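Local atomic coordinates of putative methyltransferase from antibiotic biosynthesis pathway (Anabaena variabilis ATCC 29413, PDB entry 3EGE), a protein that probably acts as an S-adenosylmethionine-dependent methyltransferase of an antibiotic biosynthesis pathway. Residues I139-Y144 with E197-A202; W149-R154 with I208-L213. All blocks are in the same frame, centred on the assembly; numbering follows the deposited sequence.

How the contacts relate
From the N terminus the chain runs through the Rossmann-like strands up to strand 126-131 and then leaves the sheet. It passes residues 139-144 and helix 146-153, which carries 149-154, and returns to the sheet as strand 172-181. It then leaves again through 197-202 and 208-213. Contact 1 closes a loop by joining 139-144 to 197-202, and contact 2 joins 149-154 to 208-213, so the two loops cross rather than nest. Their centres lie about 13 Å apart. Together they tie the excursion after strand 126-131 to the one after strand 172-181; Tyr-199 also packs against Ile-208 and Phe-211, linking the two contacts.

Contact 1: residues I139-Y144 with E197-A202; sequences IWLYDY and ELYLKA
The phenol ring of Tyr-199 carries the CD1 methyl of Leu-141 on one face, while the six-membered ring of Trp-140 meets it obliquely. Leu-141 CD1 stands 3.6 Å from the centroid of the Tyr-199 ring and only 10° off the ring normal, which is the geometry of a CH-pi contact centred on the face. The other methyl reaches further along the phenol, with Leu-141 CD2 3.4 Å from Tyr-199 OH, so the two branches divide the ring and its hydroxyl between them. With CG anti to the backbone N (chi1 -174°), Leu-141 extends toward Tyr-199, and the two side chains cross at about a right angle.

The indole is engaged at its far edge: Trp-140 CH2 lies 3.7 Å from Tyr-199 CD2, which sits near the indole plane. The ring centroids are 5.8 Å apart and the planes are inclined at 73°. One face of the indole is backed by Leu-141 CB, and Tyr-144 CD2 lies in plane at its edge.

The polar ends of both rings turn to backbone carbonyls elsewhere, Tyr-199 OH to Ala-189 O and Trp-140 NE1 to Trp-193 O. These bonds would limit the swing of each ring, and they satisfy its polar atom inside an otherwise apolar interface.

All three touching residues are buried. Trp-140 also packs on Leu-226 of helix 216-231 and meets Trp-235 of helix 234-239 edge-to-face, while Leu-141 rests on Leu-148 of helix 146-153. The contact thus joins the turn leading into helix 146-153 to the 3-10 segment that precedes helix 202-206, among the helices beyond the sheet.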
loop_
_atom_site.group_PDB
_atom_site.type_symbol
_atom_site.label_atom_id
_atom_site.label_comp_id
_atom_site.label_asym_id
_atom_site.label_seq_id
_atom_site.Cartn_x
_atom_site.Cartn_y
_atom_site.Cartn_z
ATOM N N ILE A 139 -3.576 -10.096 15.263
ATOM C CA ILE A 139 -2.119 -9.856 15.142
ATOM C C ILE A 139 -1.629 -9.294 16.471
ATOM O O ILE A 139 -2.228 -8.363 17.007
ATOM C CB ILE A 139 -1.737 -8.777 14.025
ATOM C CG1 ILE A 139 -2.515 -8.988 12.725
ATOM C CG2 ILE A 139 -0.240 -8.800 13.701
ATOM C CD1 ILE A 139 -2.363 -10.417 12.151
ATOM N N TRP A 140 -0.536 -9.856 16.973
ATOM C CA TRP A 140 0.163 -9.379 18.173
ATOM C C TRP A 140 0.525 -7.880 18.153
ATOM O O TRP A 140 0.520 -7.239 19.199
ATOM C CB TRP A 140 1.475 -10.188 18.387
ATOM C CG TRP A 140 2.475 -9.964 17.325
ATOM C CD1 TRP A 140 2.585 -10.653 16.171
ATOM C CD2 TRP A 140 3.465 -8.931 17.283
ATOM N NE1 TRP A 140 3.582 -10.124 15.407
ATOM C CE2 TRP A 140 4.139 -9.057 16.058
ATOM C CE3 TRP A 140 3.839 -7.904 18.168
ATOM C CZ2 TRP A 140 5.196 -8.216 15.691
ATOM C CZ3 TRP A 140 4.882 -7.054 17.811
ATOM C CH2 TRP A 140 5.539 -7.211 16.571
ATOM N N LEU A 141 0.875 -7.366 16.961
ATOM C CA LEU A 141 1.370 -5.998 16.746
ATOM C C LEU A 141 0.547 -4.904 17.415
ATOM O O LEU A 141 1.100 -3.993 18.060
ATOM C CB LEU A 141 1.479 -5.708 15.224
ATOM C CG LEU A 141 2.106 -4.390 14.740
ATOM C CD1 LEU A 141 3.493 -4.184 15.363
ATOM C CD2 LEU A 141 2.143 -4.304 13.175
ATOM N N TYR A 142 -0.771 -5.047 17.316
ATOM C CA TYR A 142 -1.697 -4.032 17.828
ATOM C C TYR A 142 -1.877 -4.028 19.334
ATOM O O TYR A 142 -2.429 -3.075 19.866
ATOM C CB TYR A 142 -3.028 -4.079 17.104
ATOM C CG TYR A 142 -2.838 -4.167 15.609
ATOM C CD1 TYR A 142 -2.104 -3.203 14.912
ATOM C CD2 TYR A 142 -3.395 -5.232 14.890
ATOM C CE1 TYR A 142 -1.912 -3.310 13.529
ATOM C CE2 TYR A 142 -3.219 -5.339 13.552
ATOM C CZ TYR A 142 -2.488 -4.385 12.863
ATOM O OH TYR A 142 -2.346 -4.573 11.522
ATOM N N ASP A 143 -1.410 -5.076 20.004
ATOM C CA ASP A 143 -1.379 -5.097 21.454
ATOM C C ASP A 143 -0.253 -4.202 22.024
ATOM O O ASP A 143 -0.285 -3.852 23.193
ATOM C CB ASP A 143 -1.164 -6.501 21.960
ATOM C CG ASP A 143 -2.223 -7.443 21.521
ATOM O OD1 ASP A 143 -3.335 -6.998 21.147
ATOM O OD2 ASP A 143 -1.898 -8.639 21.548
ATOM N N TYR A 144 0.753 -3.899 21.204
ATOM C CA TYR A 144 1.836 -2.987 21.557
ATOM C C TYR A 144 1.681 -1.604 20.940
ATOM O O TYR A 144 2.097 -0.617 21.567
ATOM C CB TYR A 144 3.198 -3.568 21.148
ATOM C CG TYR A 144 3.524 -4.850 21.854
ATOM C CD1 TYR A 144 4.173 -4.853 23.106
ATOM C CD2 TYR A 144 3.191 -6.077 21.279
ATOM C CE1 TYR A 144 4.471 -6.065 23.757
ATOM C CE2 TYR A 144 3.490 -7.275 21.906
ATOM C CZ TYR A 144 4.135 -7.270 23.139
ATOM O OH TYR A 144 4.414 -8.472 23.730
ATOM N N GLU A 197 11.242 -7.716 16.493
ATOM C CA GLU A 197 12.403 -6.896 16.797
ATOM C C GLU A 197 12.620 -5.738 15.820
ATOM O O GLU A 197 13.168 -4.699 16.214
ATOM C CB GLU A 197 13.674 -7.766 16.967
ATOM C CG GLU A 197 14.291 -8.421 15.695
ATOM C CD GLU A 197 13.446 -9.499 15.008
ATOM O OE1 GLU A 197 12.574 -10.117 15.673
ATOM O OE2 GLU A 197 13.684 -9.726 13.794
ATOM N N LEU A 198 12.163 -5.880 14.576
ATOM C CA LEU A 198 12.299 -4.802 13.597
ATOM C C LEU A 198 11.601 -3.486 14.010
ATOM O O LEU A 198 12.079 -2.378 13.657
ATOM C CB LEU A 198 11.842 -5.237 12.190
ATOM C CG LEU A 198 12.691 -6.255 11.418
ATOM C CD1 LEU A 198 12.101 -6.441 10.009
ATOM C CD2 LEU A 198 14.179 -5.843 11.337
ATOM N N TYR A 199 10.489 -3.617 14.746
ATOM C CA TYR A 199 9.733 -2.459 15.252
ATOM C C TYR A 199 10.494 -1.619 16.268
ATOM O O TYR A 199 10.163 -0.456 16.447
ATOM C CB TYR A 199 8.366 -2.884 15.804
ATOM C CG TYR A 199 7.484 -3.401 14.702
ATOM C CD1 TYR A 199 6.875 -2.523 13.806
ATOM C CD2 TYR A 199 7.312 -4.778 14.503
ATOM C CE1 TYR A 199 6.090 -2.999 12.743
ATOM C CE2 TYR A 199 6.518 -5.261 13.467
ATOM C CZ TYR A 199 5.912 -4.375 12.593
ATOM O OH TYR A 199 5.131 -4.864 11.611
ATOM N N LEU A 200 11.495 -2.203 16.925
ATOM C CA LEU A 200 12.356 -1.474 17.848
ATOM C C LEU A 200 13.305 -0.523 17.109
ATOM O O LEU A 200 13.836 0.374 17.733
ATOM C CB LEU A 200 13.186 -2.426 18.719
ATOM C CG LEU A 200 12.436 -3.475 19.548
ATOM C CD1 LEU A 200 13.423 -4.222 20.392
ATOM C CD2 LEU A 200 11.365 -2.863 20.439
ATOM N N LYS A 201 13.523 -0.707 15.801
ATOM C CA LYS A 201 14.451 0.141 15.038
ATOM C C LYS A 201 13.762 1.425 14.576
ATOM O O LYS A 201 12.767 1.373 13.846
ATOM C CB LYS A 201 15.012 -0.608 13.828
ATOM C CG LYS A 201 15.767 -1.895 14.166
ATOM C CD LYS A 201 16.365 -2.521 12.872
ATOM C CE LYS A 201 17.352 -3.691 13.169
ATOM N NZ LYS A 201 18.101 -4.222 11.943
ATOM N N ALA A 202 14.294 2.564 15.036
ATOM C CA ALA A 202 13.842 3.915 14.658
ATOM C C ALA A 202 13.626 4.098 13.154
ATOM O O ALA A 202 12.650 4.712 12.749
ATOM C CB ALA A 202 14.844 4.971 15.177
#

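Contact 2: residues W149-R154 with I208-L213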
loop_
_atom_site.group_PDB
_atom_site.type_symbol
_atom_site.label_atom_id
_atom_site.label_comp_id
_atom_site.label_asym_id
_atom_site.label_seq_id
_atom_site.Cartn_x
_atom_site.Cartn_y
_atom_site.Cartn_z
ATOM N N TRP A 149 -3.740 0.070 14.368
ATOM C CA TRP A 149 -5.036 -0.554 14.168
ATOM C C TRP A 149 -6.151 0.487 14.014
ATOM O O TRP A 149 -7.006 0.392 13.118
ATOM C CB TRP A 149 -5.313 -1.466 15.367
ATOM C CG TRP A 149 -6.524 -2.323 15.227
ATOM C CD1 TRP A 149 -6.634 -3.473 14.501
ATOM C CD2 TRP A 149 -7.787 -2.128 15.868
ATOM N NE1 TRP A 149 -7.893 -3.989 14.630
ATOM C CE2 TRP A 149 -8.632 -3.188 15.448
ATOM C CE3 TRP A 149 -8.294 -1.155 16.747
ATOM C CZ2 TRP A 149 -9.951 -3.313 15.878
ATOM C CZ3 TRP A 149 -9.600 -1.272 17.191
ATOM C CH2 TRP A 149 -10.427 -2.348 16.750
ATOM N N GLU A 150 -6.120 1.458 14.924
ATOM C CA GLU A 150 -7.046 2.580 14.963
ATOM C C GLU A 150 -6.988 3.411 13.692
ATOM O O GLU A 150 -8.031 3.796 13.161
ATOM C CB GLU A 150 -6.732 3.474 16.167
ATOM C CG GLU A 150 -7.061 2.843 17.521
ATOM C CD GLU A 150 -6.347 3.495 18.712
ATOM O OE1 GLU A 150 -5.705 4.563 18.595
ATOM O OE2 GLU A 150 -6.400 2.900 19.790
ATOM N N ASP A 151 -5.782 3.659 13.190
ATOM C CA ASP A 151 -5.613 4.406 11.934
ATOM C C ASP A 151 -6.163 3.628 10.757
ATOM O O ASP A 151 -6.782 4.214 9.893
ATOM C CB ASP A 151 -4.145 4.767 11.667
ATOM C CG ASP A 151 -3.585 5.793 12.649
ATOM O OD1 ASP A 151 -4.364 6.462 13.383
ATOM O OD2 ASP A 151 -2.335 5.936 12.659
ATOM N N ALA A 152 -5.917 2.325 10.718
ATOM C CA ALA A 152 -6.425 1.467 9.663
ATOM C C ALA A 152 -7.961 1.387 9.697
ATOM O O ALA A 152 -8.615 1.400 8.656
ATOM C CB ALA A 152 -5.795 0.059 9.771
ATOM N N LEU A 153 -8.527 1.342 10.903
ATOM C CA LEU A 153 -9.974 1.241 11.082
ATOM C C LEU A 153 -10.756 2.486 10.631
ATOM O O LEU A 153 -11.970 2.405 10.429
ATOM C CB LEU A 153 -10.299 0.841 12.541
ATOM C CG LEU A 153 -11.719 0.418 12.904
ATOM C CD1 LEU A 153 -12.109 -0.855 12.167
ATOM C CD2 LEU A 153 -11.856 0.264 14.416
ATOM N N ARG A 154 -10.073 3.620 10.464
ATOM C CA ARG A 154 -10.690 4.848 9.930
ATOM C C ARG A 154 -11.156 4.704 8.489
ATOM O O ARG A 154 -12.134 5.321 8.111
ATOM C CB ARG A 154 -9.751 6.064 10.050
ATOM C CG ARG A 154 -9.588 6.556 11.486
ATOM C CD ARG A 154 -8.883 7.921 11.586
ATOM N NE ARG A 154 -7.419 7.865 11.438
ATOM C CZ ARG A 154 -6.703 8.063 10.312
ATOM N NH1 ARG A 154 -7.270 8.329 9.120
ATOM N NH2 ARG A 154 -5.370 7.990 10.372
ATOM N N ILE A 208 7.053 4.131 8.464
ATOM C CA ILE A 208 5.628 3.847 8.727
ATOM C C ILE A 208 5.079 5.142 9.363
ATOM O O ILE A 208 5.406 5.491 10.530
ATOM C CB ILE A 208 5.479 2.617 9.628
ATOM C CG1 ILE A 208 6.235 1.405 9.022
ATOM C CG2 ILE A 208 3.978 2.310 9.873
ATOM C CD1 ILE A 208 6.350 0.212 9.952
ATOM N N SER A 209 4.289 5.865 8.562
ATOM C CA SER A 209 3.820 7.224 8.910
ATOM C C SER A 209 2.978 7.300 10.177
ATOM O O SER A 209 3.047 8.301 10.877
ATOM C CB SER A 209 3.106 7.919 7.719
ATOM O OG SER A 209 1.828 7.342 7.445
ATOM N N SER A 210 2.222 6.240 10.472
ATOM C CA SER A 210 1.441 6.163 11.715
ATOM C C SER A 210 2.269 6.389 12.981
ATOM O O SER A 210 1.760 7.003 13.914
ATOM C CB SER A 210 0.653 4.853 11.833
ATOM O OG SER A 210 -0.540 4.897 11.064
ATOM N N PHE A 211 3.523 5.931 13.004
ATOM C CA PHE A 211 4.406 6.137 14.166
ATOM C C PHE A 211 4.695 7.627 14.420
ATOM O O PHE A 211 4.501 8.117 15.549
ATOM C CB PHE A 211 5.722 5.314 14.065
ATOM C CG PHE A 211 5.577 3.834 14.456
ATOM C CD1 PHE A 211 5.676 3.440 15.800
ATOM C CD2 PHE A 211 5.350 2.848 13.494
ATOM C CE1 PHE A 211 5.555 2.085 16.178
ATOM C CE2 PHE A 211 5.209 1.482 13.855
ATOM C CZ PHE A 211 5.313 1.096 15.197
ATOM N N ALA A 212 5.123 8.349 13.372
ATOM C CA ALA A 212 5.425 9.799 13.486
ATOM C C ALA A 212 4.166 10.584 13.878
ATOM O O ALA A 212 4.212 11.476 14.741
ATOM C CB ALA A 212 6.021 10.345 12.208
ATOM N N LEU A 213 3.045 10.203 13.294
ATOM C CA LEU A 213 1.760 10.828 13.601
ATOM C C LEU A 213 1.163 10.432 14.947
ATOM O O LEU A 213 0.240 11.119 15.387
ATOM C CB LEU A 213 0.725 10.526 12.494
ATOM C CG LEU A 213 1.137 11.071 11.112
ATOM C CD1 LEU A 213 0.225 10.500 10.013
ATOM C CD2 LEU A 213 1.184 12.612 11.113
HETATM O O HOH W 1 -0.926 7.407 14.242
#
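Asp-151 and Ser-210 meet through a single hydrogen bond, in which Ser-210 OG donates to Asp-151 OD2 at 2.6 Å. The hydroxyl uses the anti lone pair of that oxygen, the one directed away from OD1. Asp-151 and Ser-210 are the only residues of the two segments that approach within 4.5 Å. Both CB atoms point at the opposing segment, and each polar group, anti to its own carbonyl carbon (chi1 -68° for Asp-151 and -80° for Ser-210), carries on in that direction, which brings OD2 and OG together between the backbones.

A water forms the second link. It donates to Asp-151 OD2 at 2.6 Å and to Ser-210 O at 2.7 Å, so OD2 accepts two bonds while Ser-210 is engaged through both its side chain and its carbonyl.

The other carboxylate oxygen faces back along its own segment, where Arg-154 NH2 makes a salt bridge to Asp-151 OD1 at 3.5 Å. That guanidinium also passes over the backbone, with Asp-151 O 3.9 Å above its plane. Its positive charge would be expected to stabilise the carboxylate as an anion, and the bridge would steady OD1 while OD2 serves the other segment.

Further out, Ser-210 touches Leu-148 of helix 146-153, and Phe-211 meets Phe-145 and Phe-147 edge-to-face, placing segment 208-213 against the start of that helix. A side-chain hydrogen bond and a bridging water thus link two helices at the surface, 146-153 and the short helix 209-213, in the region that follows the parallel strands of the Rossmann-like methyltransferase fold.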